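Local coordinates for coenzyme Q-binding protein COQ10 START domain-containing protein (Thermus thermophilus, PDB 2D4R), which is of unknown function but, as a putative START-superfamily member related to coenzyme Q-binding COQ10 proteins, probably binds or carries a lipid-like hydrophobic ligand, at residues E25-K28 and P29-E33; I10-P13 and P14-Y18; A41-A45 and R46-R50. All blocks are in the same frame, centred on the assembly; numbering follows the deposited sequence.

Contact 1: E25-K28 and P29-E33; sequences EGLK and PYLKE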
loop_
_atom_site.group_PDB
_atom_site.type_symbol
_atom_site.label_atom_id
_atom_site.label_comp_id
_atom_site.label_asym_id
_atom_site.label_seq_id
_atom_site.Cartn_x
_atom_site.Cartn_y
_atom_site.Cartn_z
ATOM N N GLU A 25 -8.751 4.692 5.508
ATOM C CA GLU A 25 -8.806 4.989 6.919
ATOM C C GLU A 25 -9.404 3.822 7.696
ATOM O O GLU A 25 -9.000 3.559 8.831
ATOM C CB GLU A 25 -9.587 6.274 7.137
ATOM C CG GLU A 25 -8.893 7.460 6.498
ATOM C CD GLU A 25 -9.384 8.774 7.037
ATOM O OE1 GLU A 25 -10.568 8.834 7.418
ATOM O OE2 GLU A 25 -8.591 9.740 7.080
ATOM N N GLY A 26 -10.341 3.107 7.073
ATOM C CA GLY A 26 -10.846 1.884 7.661
ATOM C C GLY A 26 -9.824 0.760 7.610
ATOM O O GLY A 26 -9.869 -0.172 8.409
ATOM N N LEU A 27 -8.895 0.845 6.666
ATOM C CA LEU A 27 -7.873 -0.183 6.503
ATOM C C LEU A 27 -6.775 0.027 7.541
ATOM O O LEU A 27 -6.146 -0.927 7.997
ATOM C CB LEU A 27 -7.265 -0.103 5.100
ATOM C CG LEU A 27 -6.836 -1.382 4.368
ATOM C CD1 LEU A 27 -6.140 -0.993 3.073
ATOM C CD2 LEU A 27 -5.921 -2.214 5.217
ATOM N N LYS A 28 -6.557 1.284 7.915
ATOM C CA LYS A 28 -5.364 1.659 8.664
ATOM C C LYS A 28 -5.110 0.859 9.953
ATOM O O LYS A 28 -3.967 0.492 10.234
ATOM C CB LYS A 28 -5.394 3.157 8.995
ATOM C CG LYS A 28 -4.021 3.702 9.416
ATOM C CD LYS A 28 -4.068 4.515 10.711
ATOM C CE LYS A 28 -4.379 3.664 11.939
ATOM N NZ LYS A 28 -4.031 4.385 13.206
ATOM N N PRO A 29 -6.162 0.577 10.750
ATOM C CA PRO A 29 -5.957 -0.181 11.996
ATOM C C PRO A 29 -5.351 -1.575 11.845
ATOM O O PRO A 29 -4.852 -2.129 12.805
ATOM C CB PRO A 29 -7.348 -0.220 12.630
ATOM C CG PRO A 29 -8.058 0.959 12.038
ATOM C CD PRO A 29 -7.554 1.043 10.624
ATOM N N TYR A 30 -5.400 -2.139 10.644
ATOM C CA TYR A 30 -4.879 -3.487 10.406
ATOM C C TYR A 30 -3.498 -3.462 9.751
ATOM O O TYR A 30 -2.934 -4.514 9.430
ATOM C CB TYR A 30 -5.849 -4.285 9.526
ATOM C CG TYR A 30 -7.219 -4.445 10.150
ATOM C CD1 TYR A 30 -8.191 -3.437 10.033
ATOM C CD2 TYR A 30 -7.537 -5.587 10.889
ATOM C CE1 TYR A 30 -9.443 -3.572 10.645
ATOM C CE2 TYR A 30 -8.781 -5.727 11.501
ATOM C CZ TYR A 30 -9.725 -4.717 11.373
ATOM O OH TYR A 30 -10.944 -4.861 11.979
ATOM N N LEU A 31 -2.963 -2.256 9.548
ATOM C CA LEU A 31 -1.607 -2.073 9.030
ATOM C C LEU A 31 -0.629 -1.786 10.179
ATOM O O LEU A 31 -0.470 -0.647 10.629
ATOM C CB LEU A 31 -1.589 -0.924 8.018
ATOM C CG LEU A 31 -2.697 -0.948 6.952
ATOM C CD1 LEU A 31 -2.483 0.170 5.978
ATOM C CD2 LEU A 31 -2.709 -2.270 6.210
ATOM N N LYS A 32 0.025 -2.834 10.656
ATOM C CA LYS A 32 0.748 -2.752 11.911
ATOM C C LYS A 32 2.003 -1.908 11.793
ATOM O O LYS A 32 2.510 -1.416 12.786
ATOM C CB LYS A 32 1.104 -4.155 12.399
ATOM C CG LYS A 32 -0.115 -5.020 12.683
ATOM C CD LYS A 32 -0.926 -4.486 13.868
ATOM C CE LYS A 32 -2.248 -3.848 13.429
ATOM N NZ LYS A 32 -3.007 -3.352 14.616
ATOM N N GLU A 33 2.505 -1.737 10.577
ATOM C CA GLU A 33 3.729 -0.976 10.372
ATOM C C GLU A 33 3.417 0.487 10.078
ATOM O O GLU A 33 4.327 1.310 9.922
ATOM C CB GLU A 33 4.532 -1.575 9.214
ATOM C CG GLU A 33 4.592 -3.087 9.210
ATOM C CD GLU A 33 5.800 -3.617 8.465
ATOM O OE1 GLU A 33 6.100 -3.089 7.374
ATOM O OE2 GLU A 33 6.449 -4.557 8.974
#

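Contact 2: I10-P13 and P14-Y18; sequences IPAP and PERVY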
loop_
_atom_site.group_PDB
_atom_site.type_symbol
_atom_site.label_atom_id
_atom_site.label_comp_id
_atom_site.label_asym_id
_atom_site.label_seq_id
_atom_site.Cartn_x
_atom_site.Cartn_y
_atom_site.Cartn_z
ATOM N N ILE A 10 -7.204 -13.479 -1.182
ATOM C CA ILE A 10 -8.192 -13.145 -0.159
ATOM C C ILE A 10 -9.570 -13.740 -0.469
ATOM O O ILE A 10 -10.145 -13.504 -1.527
ATOM C CB ILE A 10 -8.303 -11.615 0.012
ATOM C CG1 ILE A 10 -6.984 -11.079 0.590
ATOM C CG2 ILE A 10 -9.473 -11.261 0.927
ATOM C CD1 ILE A 10 -6.914 -9.563 0.731
ATOM N N PRO A 11 -10.112 -14.535 0.462
ATOM C CA PRO A 11 -11.424 -15.167 0.284
ATOM C C PRO A 11 -12.608 -14.193 0.324
ATOM O O PRO A 11 -13.322 -14.107 1.318
ATOM C CB PRO A 11 -11.478 -16.191 1.412
ATOM C CG PRO A 11 -10.541 -15.662 2.444
ATOM C CD PRO A 11 -9.449 -14.975 1.701
ATOM N N ALA A 12 -12.806 -13.470 -0.777
ATOM C CA ALA A 12 -13.901 -12.515 -0.905
ATOM C C ALA A 12 -13.901 -11.991 -2.338
ATOM O O ALA A 12 -12.851 -11.906 -2.965
ATOM C CB ALA A 12 -13.722 -11.377 0.084
ATOM N N PRO A 13 -15.078 -11.639 -2.876
ATOM C CA PRO A 13 -15.136 -11.135 -4.249
ATOM C C PRO A 13 -14.311 -9.883 -4.471
ATOM O O PRO A 13 -14.300 -8.971 -3.645
ATOM C CB PRO A 13 -16.624 -10.893 -4.491
ATOM C CG PRO A 13 -17.202 -10.725 -3.143
ATOM C CD PRO A 13 -16.395 -11.595 -2.221
ATOM N N PRO A 14 -13.619 -9.823 -5.614
ATOM C CA PRO A 14 -12.764 -8.700 -6.002
ATOM C C PRO A 14 -13.365 -7.336 -5.707
ATOM O O PRO A 14 -12.679 -6.443 -5.225
ATOM C CB PRO A 14 -12.534 -8.921 -7.499
ATOM C CG PRO A 14 -12.707 -10.402 -7.687
ATOM C CD PRO A 14 -13.768 -10.808 -6.702
ATOM N N GLU A 15 -14.645 -7.171 -5.999
ATOM C CA GLU A 15 -15.271 -5.870 -5.816
ATOM C C GLU A 15 -15.255 -5.486 -4.341
ATOM O O GLU A 15 -15.092 -4.315 -3.993
ATOM C CB GLU A 15 -16.714 -5.882 -6.330
ATOM C CG GLU A 15 -17.396 -4.518 -6.196
ATOM C CD GLU A 15 -18.245 -4.143 -7.401
ATOM O OE1 GLU A 15 -18.938 -5.031 -7.952
ATOM O OE2 GLU A 15 -18.221 -2.954 -7.793
ATOM N N ARG A 16 -15.422 -6.482 -3.475
ATOM C CA ARG A 16 -15.472 -6.234 -2.043
ATOM C C ARG A 16 -14.067 -5.952 -1.512
ATOM O O ARG A 16 -13.869 -5.017 -0.749
ATOM C CB ARG A 16 -16.080 -7.437 -1.320
ATOM C CG ARG A 16 -16.264 -7.267 0.194
ATOM C CD ARG A 16 -17.020 -8.476 0.778
ATOM N NE ARG A 16 -18.192 -8.793 -0.036
ATOM C CZ ARG A 16 -18.760 -9.993 -0.124
ATOM N NH1 ARG A 16 -19.825 -10.157 -0.892
ATOM N NH2 ARG A 16 -18.274 -11.028 0.553
ATOM N N VAL A 17 -13.094 -6.755 -1.931
ATOM C CA VAL A 17 -11.710 -6.542 -1.523
ATOM C C VAL A 17 -11.228 -5.175 -2.020
ATOM O O VAL A 17 -10.565 -4.435 -1.295
ATOM C CB VAL A 17 -10.786 -7.663 -2.076
ATOM C CG1 VAL A 17 -9.339 -7.459 -1.598
ATOM C CG2 VAL A 17 -11.308 -9.034 -1.624
ATOM N N TYR A 18 -11.594 -4.835 -3.250
ATOM C CA TYR A 18 -11.224 -3.559 -3.819
ATOM C C TYR A 18 -11.799 -2.418 -2.985
ATOM O O TYR A 18 -11.088 -1.468 -2.666
ATOM C CB TYR A 18 -11.724 -3.472 -5.262
ATOM C CG TYR A 18 -11.646 -2.092 -5.879
ATOM C CD1 TYR A 18 -12.758 -1.257 -5.900
ATOM C CD2 TYR A 18 -10.470 -1.631 -6.464
ATOM C CE1 TYR A 18 -12.701 0.002 -6.493
ATOM C CE2 TYR A 18 -10.403 -0.378 -7.056
ATOM C CZ TYR A 18 -11.518 0.432 -7.069
ATOM O OH TYR A 18 -11.458 1.671 -7.660
#

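Contact 3: A41-A45 and R46-R50; sequences AREGA and RTRSR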
loop_
_atom_site.group_PDB
_atom_site.type_symbol
_atom_site.label_atom_id
_atom_site.label_comp_id
_atom_site.label_asym_id
_atom_site.label_seq_id
_atom_site.Cartn_x
_atom_site.Cartn_y
_atom_site.Cartn_z
ATOM N N ALA A 41 -7.429 14.672 1.040
ATOM C CA ALA A 41 -8.276 15.185 -0.038
ATOM C C ALA A 41 -8.984 14.051 -0.775
ATOM O O ALA A 41 -8.400 12.998 -1.012
ATOM C CB ALA A 41 -7.434 16.011 -1.028
ATOM N N ARG A 42 -10.245 14.276 -1.134
ATOM C CA ARG A 42 -11.045 13.281 -1.857
ATOM C C ARG A 42 -11.703 13.998 -3.038
ATOM O O ARG A 42 -12.383 15.004 -2.852
ATOM C CB ARG A 42 -12.116 12.694 -0.918
ATOM C CG ARG A 42 -12.920 11.508 -1.467
ATOM C CD ARG A 42 -12.616 10.200 -0.714
ATOM N NE ARG A 42 -12.713 10.343 0.742
ATOM C CZ ARG A 42 -12.195 9.487 1.624
ATOM N NH1 ARG A 42 -11.532 8.414 1.206
ATOM N NH2 ARG A 42 -12.335 9.702 2.929
ATOM N N GLU A 43 -11.483 13.495 -4.252
ATOM C CA GLU A 43 -11.908 14.190 -5.474
ATOM C C GLU A 43 -12.127 13.177 -6.591
ATOM O O GLU A 43 -11.237 12.384 -6.891
ATOM C CB GLU A 43 -10.834 15.193 -5.924
ATOM C CG GLU A 43 -10.423 16.221 -4.871
ATOM C CD GLU A 43 -8.957 16.637 -4.982
ATOM O OE1 GLU A 43 -8.515 17.483 -4.176
ATOM O OE2 GLU A 43 -8.248 16.119 -5.872
ATOM N N GLY A 44 -13.298 13.203 -7.216
ATOM C CA GLY A 44 -13.572 12.234 -8.259
ATOM C C GLY A 44 -13.094 10.852 -7.848
ATOM O O GLY A 44 -13.489 10.326 -6.808
ATOM N N ALA A 45 -12.219 10.268 -8.657
ATOM C CA ALA A 45 -11.751 8.909 -8.423
ATOM C C ALA A 45 -10.382 8.880 -7.760
ATOM O O ALA A 45 -9.770 7.823 -7.660
ATOM C CB ALA A 45 -11.700 8.142 -9.739
ATOM N N ARG A 46 -9.892 10.034 -7.320
ATOM C CA ARG A 46 -8.592 10.093 -6.653
ATOM C C ARG A 46 -8.664 10.693 -5.252
ATOM O O ARG A 46 -9.500 11.555 -4.971
ATOM C CB ARG A 46 -7.588 10.880 -7.504
ATOM C CG ARG A 46 -8.217 11.933 -8.407
ATOM C CD ARG A 46 -7.185 12.582 -9.344
ATOM N NE ARG A 46 -6.912 11.796 -10.547
ATOM C CZ ARG A 46 -7.620 11.874 -11.672
ATOM N NH1 ARG A 46 -8.655 12.701 -11.761
ATOM N NH2 ARG A 46 -7.288 11.130 -12.716
ATOM N N THR A 47 -7.798 10.210 -4.368
ATOM C CA THR A 47 -7.629 10.822 -3.060
ATOM C C THR A 47 -6.189 11.238 -2.899
ATOM O O THR A 47 -5.334 10.876 -3.710
ATOM C CB THR A 47 -7.968 9.862 -1.894
ATOM O OG1 THR A 47 -7.212 8.657 -2.028
ATOM C CG2 THR A 47 -9.459 9.546 -1.859
ATOM N N ARG A 48 -5.935 12.016 -1.850
ATOM C CA ARG A 48 -4.585 12.294 -1.390
ATOM C C ARG A 48 -4.522 11.914 0.083
ATOM O O ARG A 48 -5.452 12.189 0.848
ATOM C CB ARG A 48 -4.232 13.784 -1.583
ATOM C CG ARG A 48 -2.747 14.082 -1.326
ATOM C CD ARG A 48 -2.365 15.565 -1.526
ATOM N NE ARG A 48 -2.414 15.945 -2.933
ATOM C CZ ARG A 48 -3.421 16.613 -3.485
ATOM N NH1 ARG A 48 -4.452 16.983 -2.738
ATOM N NH2 ARG A 48 -3.414 16.882 -4.785
ATOM N N SER A 49 -3.434 11.272 0.487
ATOM C CA SER A 49 -3.334 10.782 1.851
ATOM C C SER A 49 -1.933 10.982 2.424
ATOM O O SER A 49 -0.944 10.985 1.688
ATOM C CB SER A 49 -3.703 9.302 1.891
ATOM O OG SER A 49 -2.827 8.550 1.076
ATOM N N ARG A 50 -1.861 11.152 3.741
ATOM C CA ARG A 50 -0.593 11.364 4.434
ATOM C C ARG A 50 -0.236 10.117 5.244
ATOM O O ARG A 50 -0.952 9.738 6.160
ATOM C CB ARG A 50 -0.694 12.585 5.366
ATOM C CG ARG A 50 0.564 12.861 6.207
ATOM C CD ARG A 50 0.398 14.085 7.122
ATOM N NE ARG A 50 -0.377 15.173 6.512
ATOM C CZ ARG A 50 0.144 16.172 5.799
ATOM N NH1 ARG A 50 1.453 16.237 5.593
ATOM N NH2 ARG A 50 -0.647 17.109 5.288
#

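Contact 1: E25-K28 and P29-E33
L27 and L31 meet where the short second helix of this helix-grip (Bet v 1-like) fold, helix 24-27, winds through a 3-10 turn into the loop that leads to strand 34-43. Their side chains cross at about a right angle, methyl against methyl, with L27 CD2 3.4 Å from L31 CD2. With CG anti to its carbonyl carbon (chi1 -47°), L31 turns its branch back toward the turn, CG coming close to the carbonyl oxygens of L27 and K28. Two i-to-i+3 backbone bonds carry the turn: Y30 N to L27 O at 3.0 Å, and L31 N to K28 O, also 3.0 Å. P29, lacking an N-H, donates nothing here; its ring closes on the preceding turn instead, with CD 3.4 Å from G26 O. In this fold a curved antiparallel sheet wraps a long C-terminal helix, and here the turn packs on that helix: L31 touches L134 of helix 120-144, while Y30 lies against E140, R141 and A144. The Y30 ring presents its edge to L27 O, which lies in the ring plane, 3.8 Å from CD1. Just beyond, K32 curls back so that NZ donates to P29 O at 2.9 Å, approaching nearly head-on to the carbonyl. Near the start of the helix, E25 reaches across to strand 34-43, where OE2 accepts from V39 N.

Contact 2: I10-P13 and P14-Y18
V17 holds CG1 anti to its backbone N (chi1 -178°), which leaves CG2 beside that nitrogen and facing I10 and A12; R16 has the same anti setting of CG (chi1 -177°) but bends at chi3, folding its guanidinium back over P13. The flat group lies with one face on the proline ring: P13 CG sits over its centre, 3.5 Å from R16 CZ, and P13 CD is 3.4 Å from R16 NH2. This is van der Waals contact between a flat cation and a saturated ring. P13 is also the N-cap residue of helix 14-22. Its carbonyl oxygen is gripped twice, by V17 N at 3.1 Å, nearly straight and in the carbonyl plane, and by R16 N at 2.7 Å, from above that plane and bent (130° at the hydrogen). P14, with no N-H to offer, occupies the first helical turn, where such a donor is not needed. An alanine in place of P13 would keep the carbonyl cap but remove the ring, and the R16 guanidinium would probably lose its platform and be set free to turn. On the inner side, V17 CG2 packs against A12 CB at 3.8 Å and I10 CG2 at 3.9 Å, and V17 CG1 meets I10 CD1 at 4.0 Å, linking the end of strand 3-10 to the helix across the inverse gamma turn centred on P11. A12 O accepts from T100 OG1. I10 and V17 both lie on V102 of strand 100-109, and I10 also reaches L138, E139 and V142 of the C-terminal helix 120-144.

Contact 3: A41-A45 and R46-R50
A41 and R48 form a hydrogen-bonded antiparallel pair, with A41 N to R48 O at 3.2 Å and R48 N to A41 O at 2.8 Å; E43 and R46 make a second such pair beside the turn, and the non-hydrogen-bonded pair R42-T47 lies between them. Four backbone bonds thus tie strands 34-43 and 46-55, whose local axes run antiparallel, 173° between their directions, and the chain reverses through a type II' turn from E43 to R46. G44 has the positive phi of that turn (43°), a setting that favours glycine. On one face, R42 and T47 lie side by side and point the same way, the R42 CD methylene 3.4 Å from T47 CG2. T47 turns that methyl anti to its carbonyl carbon, while OG1 (chi1 54°) hydrogen-bonds with E66 OE1 of strand 58-69. The hairpin is the outer margin of the antiparallel sheet of this helix-grip fold: 34-43 is an outermost strand of the chain, and 46-55 joins it to 58-69. On the other face stand A41, E43, R46 and R48. R48 brings NH1 to 3.6 Å from A41 CB, and E43 OE1 is 4.3 Å from R48 NH1, opposite charges close by but beyond a salt bridge. Both arginines find their ionic partners on strand 58-69: R48 NH2 pairs with E65 and R46 NH2 with E67. The R46 chain leaves the turn close by the E43 carbonyl, its CG 3.4 Å from E43 O.

In the fold
The three contacts follow one another along the N-terminal part of the chain: contact 2 starts helix 14-22, contact 1 leads from helix 24-27 into the loop before strand 34-43, and contact 3 turns the first hairpin. Contacts 1 and 2 have centres about 17 Å apart, and so do contacts 1 and 3; contacts 2 and 3 are about 22 Å apart. None touches another, the nearest atoms being about 5 to 7 Å apart. Contacts 1 and 2 both pack against helix 120-144, whereas contact 3 lies at the sheet margin. In START-like proteins the cavity lies between sheet and long helix; any part the contacts play in ligand binding is inferred.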